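Local coordinates for putative lipoprotein (Campylobacter jejuni subsp. jejuni, PDB 2G5G), which binds haem as a cofacial pair linked to dimerisation and probably takes part in bacterial haem transport as a ChaN-family lipoprotein, at residues 18-23 with 27-32; 66-71 with 131-136. All blocks are in the same frame, centred on the assembly; numbering follows the deposited sequence.

Contact 1 of 2, residues 18-23 with 27-32; sequences DFYILD and QKKISF
I21 and I30 meet through their CG2 methyls, and the side chains cross at a slant. The methyl carbons I21 CG2 and I30 CG2 are 3.3 Å apart, tighter than usual van der Waals contact. The backbones hold them there: I30 N donates to I21 O at 2.9 Å, with an N-H...O angle of 160°. The same I21 O also receives a CA-H...O contact from K29. A water then joins I21 N to I30 O, accepting from the first and donating to the second, where the two strands make no direct bond.

The other branch of I21 reaches F32. I21 CG1 stands beside the backbone N (chi1 -57°), and an extended chi2 carries CD1 on until it lies 3.4 Å from F32 CA. I21 CG1 also sits in plane at the edge of the F19 ring. The two phenyl rings meet obliquely, F19 CZ lying 4.1 Å from F32 CD1. M62 of helix 54-73 touches both rings.

Y20, L22 and K29 gather on the other side of the strand pair. L22 and K29 lie side by side and point the same way, with L22 CD2 3.6 Å from K29 CG. The lysine chain runs on extended to CD, which passes 3.9 Å from Y20 CD1, and bends only beyond it. Of the K29 side chain, the CG and CD methylenes do the touching.

Toward the turn, D23 N donates to K28 O at 3.0 Å, and Q27 N makes a weak bond to D23 O. The D23 carboxylate turns to H25 N within the turn. S31 OG bonds D34 N as an N-cap. This is a short antiparallel beta hairpin, its second strand 28-29 only weakly bonded, at the edge of the mixed sheet, leading into N-capped helix 32-39.

Contact 2 of 2, residues 66-71 with 131-136; sequences ALEGNL and FYSKSK
An ST turn in the loop between helix 124-131 and strand 137-141 meets a glutamate from helix 54-73. S133 OG accepts from S135 N two residues on, nearly straight, at 3.2 Å. The hydroxyl also bonds V130 O, so it ties the turn back to the helix before it.

E68 reaches across from the helix. Its CG is anti to the backbone N (chi1 169°), and the bend at chi2 brings the carboxylate against S133 and K134. The bond across the gap is K134 N to E68 OE2, 3.2 Å long with an N-H...O angle of 154°. The N-H comes from above the carboxylate plane, 45° out of it.

The same oxygen also touches two CB atoms. S133 CB lies 3.4 Å from E68 OE2, and K134 CB lies 3.5 Å from it. The second oxygen, E68 OE1, lies 3.5 Å from S135 OG, which bonds F78 O on the neighbouring strand 78-82. The glutamate thus spans three successive residues of the loop with one carboxylate.

The K134 chain is extended beyond CG; its end leads away from E68, and the side chain touches S72 of the same helix. Its NZ stays 6.7 Å from E68 OE2. The opposite charges may still attract weakly at that distance, but they form no salt bridge.

K100 NZ also bonds the carbonyls of S133 and S135. F64, on the same helix as E68, touches the side chains of both serines. L67 and L71 of the same helix turn to F78. A helix of this alpha/beta fold is thus joined by a side-chain-to-backbone hydrogen bond to the ST turn in the loop leading into strand 137-141, outermost in the sheet of this chain.

Helix 54-73 connects the two contacts. Contact 1 lies beside it through F32, whose CE2 is 3.9 Å from A66 CB, and A66 belongs to the helix segment of contact 2. E68 of the same segment then reaches segment 131-136. The centres of the contacts are about 23 Å apart. Contact 1 involves the outermost strand 28-29, whereas contact 2 sits at the entry to strand 137-141 at the other edge of the sheet. The helix thus touches the start of helix 32-39, which follows one outermost strand, and the loop that precedes the other. None of the residues of either contact is among those lining the haem pocket, which include Y151, L189 and L193.

Contact 1 of 2, residues 18-23 with 27-32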
# COMPACT_ATOMS: atom_id res chain seq x y z
N ASP A 18 -20.86 -21.12 -26.43
CA ASP A 18 -20.42 -20.36 -25.27
C ASP A 18 -19.39 -19.27 -25.60
O ASP A 18 -19.26 -18.28 -24.86
CB ASP A 18 -19.86 -21.31 -24.21
CG ASP A 18 -20.89 -22.37 -23.76
OD1 ASP A 18 -22.08 -22.03 -23.64
OD2 ASP A 18 -20.50 -23.53 -23.54
N PHE A 19 -18.63 -19.47 -26.67
CA PHE A 19 -17.57 -18.54 -27.04
C PHE A 19 -17.19 -18.65 -28.50
O PHE A 19 -17.52 -19.63 -29.17
CB PHE A 19 -16.31 -18.77 -26.17
CG PHE A 19 -15.48 -19.95 -26.61
CD1 PHE A 19 -14.41 -19.79 -27.49
CD2 PHE A 19 -15.78 -21.23 -26.15
CE1 PHE A 19 -13.65 -20.88 -27.89
CE2 PHE A 19 -15.02 -22.34 -26.55
CZ PHE A 19 -13.96 -22.17 -27.41
N TYR A 20 -16.48 -17.65 -29.00
CA TYR A 20 -15.80 -17.81 -30.27
C TYR A 20 -14.46 -17.04 -30.20
O TYR A 20 -14.13 -16.42 -29.18
CB TYR A 20 -16.68 -17.40 -31.45
CG TYR A 20 -17.08 -15.93 -31.48
CD1 TYR A 20 -16.34 -15.00 -32.20
CD2 TYR A 20 -18.22 -15.49 -30.80
CE1 TYR A 20 -16.70 -13.66 -32.23
CE2 TYR A 20 -18.58 -14.15 -30.82
CZ TYR A 20 -17.83 -13.25 -31.55
OH TYR A 20 -18.18 -11.93 -31.55
N ILE A 21 -13.70 -17.14 -31.27
CA ILE A 21 -12.35 -16.56 -31.32
C ILE A 21 -12.23 -15.70 -32.55
O ILE A 21 -12.58 -16.14 -33.64
CB ILE A 21 -11.29 -17.67 -31.44
CG1 ILE A 21 -11.41 -18.66 -30.28
CG2 ILE A 21 -9.84 -17.07 -31.54
CD1 ILE A 21 -10.72 -19.96 -30.55
N LEU A 22 -11.69 -14.50 -32.39
CA LEU A 22 -11.29 -13.68 -33.51
C LEU A 22 -9.78 -13.58 -33.58
O LEU A 22 -9.14 -13.36 -32.57
CB LEU A 22 -11.82 -12.25 -33.35
CG LEU A 22 -13.31 -11.97 -33.49
CD1 LEU A 22 -13.52 -10.49 -33.21
CD2 LEU A 22 -13.79 -12.33 -34.90
N ASP A 23 -9.25 -13.72 -34.78
CA ASP A 23 -7.94 -13.20 -35.15
C ASP A 23 -8.11 -11.66 -35.12
O ASP A 23 -8.95 -11.11 -35.85
CB ASP A 23 -7.65 -13.68 -36.57
CG ASP A 23 -6.30 -13.24 -37.08
OD1 ASP A 23 -5.84 -12.13 -36.76
OD2 ASP A 23 -5.70 -14.00 -37.86
N GLN A 27 -9.88 -9.51 -37.95
CA GLN A 27 -11.22 -9.64 -37.37
C GLN A 27 -12.02 -10.80 -38.00
O GLN A 27 -13.25 -10.75 -38.13
CB GLN A 27 -12.01 -8.33 -37.47
CG GLN A 27 -11.40 -7.20 -36.71
CD GLN A 27 -12.14 -5.91 -36.97
OE1 GLN A 27 -13.11 -5.60 -36.30
NE2 GLN A 27 -11.67 -5.15 -37.95
N LYS A 28 -11.32 -11.87 -38.35
CA LYS A 28 -11.99 -13.03 -38.87
C LYS A 28 -12.17 -14.05 -37.74
O LYS A 28 -11.27 -14.25 -36.96
CB LYS A 28 -11.16 -13.65 -39.97
CG LYS A 28 -11.94 -14.68 -40.80
CD LYS A 28 -11.08 -15.16 -41.99
CE LYS A 28 -10.31 -16.42 -41.62
NZ LYS A 28 -9.94 -17.23 -42.83
N LYS A 29 -13.34 -14.69 -37.68
CA LYS A 29 -13.56 -15.74 -36.69
C LYS A 29 -12.71 -16.92 -37.07
O LYS A 29 -12.58 -17.24 -38.25
CB LYS A 29 -15.06 -16.12 -36.62
CG LYS A 29 -15.92 -14.93 -36.18
CD LYS A 29 -17.39 -15.29 -35.90
CE LYS A 29 -18.40 -14.26 -36.46
NZ LYS A 29 -17.81 -12.97 -36.91
N ILE A 30 -12.09 -17.55 -36.08
CA ILE A 30 -11.14 -18.66 -36.34
C ILE A 30 -11.50 -19.80 -35.40
O ILE A 30 -11.90 -19.56 -34.26
CB ILE A 30 -9.65 -18.19 -36.16
CG1 ILE A 30 -8.65 -19.26 -36.59
CG2 ILE A 30 -9.35 -17.78 -34.75
CD1 ILE A 30 -7.18 -18.86 -36.42
N SER A 31 -11.41 -21.05 -35.87
CA SER A 31 -11.74 -22.16 -34.98
C SER A 31 -10.71 -22.26 -33.87
O SER A 31 -9.57 -21.85 -34.04
CB SER A 31 -11.84 -23.48 -35.74
OG SER A 31 -10.57 -23.89 -36.18
N PHE A 32 -11.14 -22.77 -32.71
CA PHE A 32 -10.24 -23.13 -31.63
C PHE A 32 -9.04 -23.97 -32.13
O PHE A 32 -7.90 -23.61 -31.83
CB PHE A 32 -11.01 -23.82 -30.48
CG PHE A 32 -10.14 -24.18 -29.30
CD1 PHE A 32 -10.07 -23.36 -28.20
CD2 PHE A 32 -9.40 -25.37 -29.30
CE1 PHE A 32 -9.27 -23.70 -27.11
CE2 PHE A 32 -8.60 -25.71 -28.22
CZ PHE A 32 -8.55 -24.87 -27.12
O HOH W 1 -14.38 -19.36 -33.03

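Contact 2 of 2, residues 66-71 with 131-136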
# COMPACT_ATOMS: atom_id res chain seq x y z
N ALA A 66 -4.70 -28.36 -25.12
CA ALA A 66 -4.50 -28.65 -26.55
C ALA A 66 -3.03 -28.45 -26.94
O ALA A 66 -2.47 -29.19 -27.78
CB ALA A 66 -5.42 -27.79 -27.43
N LEU A 67 -2.40 -27.45 -26.33
CA LEU A 67 -1.02 -27.15 -26.69
C LEU A 67 -0.09 -28.23 -26.12
O LEU A 67 0.81 -28.67 -26.80
CB LEU A 67 -0.61 -25.78 -26.15
CG LEU A 67 -1.29 -24.51 -26.67
CD1 LEU A 67 -0.93 -23.37 -25.72
CD2 LEU A 67 -0.81 -24.17 -28.03
N GLU A 68 -0.34 -28.60 -24.86
CA GLU A 68 0.44 -29.61 -24.11
C GLU A 68 0.43 -30.95 -24.80
O GLU A 68 1.48 -31.59 -24.96
CB GLU A 68 -0.07 -29.73 -22.65
CG GLU A 68 0.47 -30.94 -21.79
CD GLU A 68 1.98 -30.91 -21.63
OE1 GLU A 68 2.60 -29.88 -22.01
OE2 GLU A 68 2.54 -31.92 -21.13
N GLY A 69 -0.76 -31.37 -25.23
CA GLY A 69 -0.94 -32.65 -25.92
C GLY A 69 -0.15 -32.71 -27.21
O GLY A 69 0.57 -33.69 -27.48
N ASN A 70 -0.26 -31.67 -28.02
CA ASN A 70 0.49 -31.65 -29.26
C ASN A 70 2.01 -31.64 -29.03
O ASN A 70 2.74 -32.35 -29.68
CB ASN A 70 0.10 -30.45 -30.12
CG ASN A 70 0.93 -30.36 -31.38
OD1 ASN A 70 0.55 -30.90 -32.43
ND2 ASN A 70 2.09 -29.71 -31.28
N LEU A 71 2.47 -30.81 -28.10
CA LEU A 71 3.91 -30.63 -27.92
C LEU A 71 4.56 -31.85 -27.25
O LEU A 71 5.63 -32.31 -27.66
CB LEU A 71 4.17 -29.35 -27.16
CG LEU A 71 3.80 -28.13 -28.03
CD1 LEU A 71 3.78 -26.91 -27.14
CD2 LEU A 71 4.66 -27.97 -29.34
N PHE A 131 0.74 -28.33 -13.38
CA PHE A 131 1.71 -28.93 -12.50
C PHE A 131 1.98 -30.40 -12.78
O PHE A 131 3.15 -30.79 -12.79
CB PHE A 131 1.38 -28.71 -11.02
CG PHE A 131 2.48 -29.17 -10.11
CD1 PHE A 131 3.62 -28.38 -9.91
CD2 PHE A 131 2.40 -30.42 -9.49
CE1 PHE A 131 4.65 -28.80 -9.08
CE2 PHE A 131 3.43 -30.86 -8.67
CZ PHE A 131 4.55 -30.04 -8.45
N TYR A 132 0.92 -31.18 -13.08
CA TYR A 132 1.03 -32.64 -13.29
C TYR A 132 1.29 -33.11 -14.71
O TYR A 132 1.39 -34.33 -14.96
CB TYR A 132 -0.17 -33.38 -12.68
CG TYR A 132 -0.21 -33.20 -11.18
CD1 TYR A 132 -1.16 -32.36 -10.59
CD2 TYR A 132 0.75 -33.80 -10.36
CE1 TYR A 132 -1.18 -32.15 -9.21
CE2 TYR A 132 0.73 -33.60 -8.97
CZ TYR A 132 -0.24 -32.79 -8.40
OH TYR A 132 -0.27 -32.58 -7.03
N SER A 133 1.38 -32.16 -15.65
CA SER A 133 1.74 -32.51 -17.01
C SER A 133 3.26 -32.54 -17.06
O SER A 133 3.91 -32.54 -16.04
CB SER A 133 1.20 -31.44 -18.00
OG SER A 133 1.74 -30.16 -17.66
N LYS A 134 3.82 -32.51 -18.26
CA LYS A 134 5.26 -32.43 -18.44
C LYS A 134 5.82 -31.00 -18.34
O LYS A 134 7.04 -30.80 -18.46
CB LYS A 134 5.60 -33.05 -19.79
CG LYS A 134 5.39 -34.57 -19.79
CD LYS A 134 5.63 -35.13 -21.15
CE LYS A 134 5.93 -36.60 -21.02
NZ LYS A 134 6.70 -37.13 -22.17
N SER A 135 4.94 -30.02 -18.11
CA SER A 135 5.38 -28.63 -18.00
C SER A 135 6.07 -28.33 -16.69
O SER A 135 5.70 -28.88 -15.65
CB SER A 135 4.18 -27.67 -18.11
OG SER A 135 3.64 -27.74 -19.40
N LYS A 136 7.05 -27.44 -16.73
CA LYS A 136 7.54 -26.84 -15.50
C LYS A 136 6.85 -25.49 -15.24
O LYS A 136 6.64 -24.68 -16.17
CB LYS A 136 9.06 -26.67 -15.52
CG LYS A 136 9.63 -26.19 -14.18
CD LYS A 136 11.09 -26.50 -14.02
CE LYS A 136 11.91 -25.39 -14.60
NZ LYS A 136 13.36 -25.57 -14.26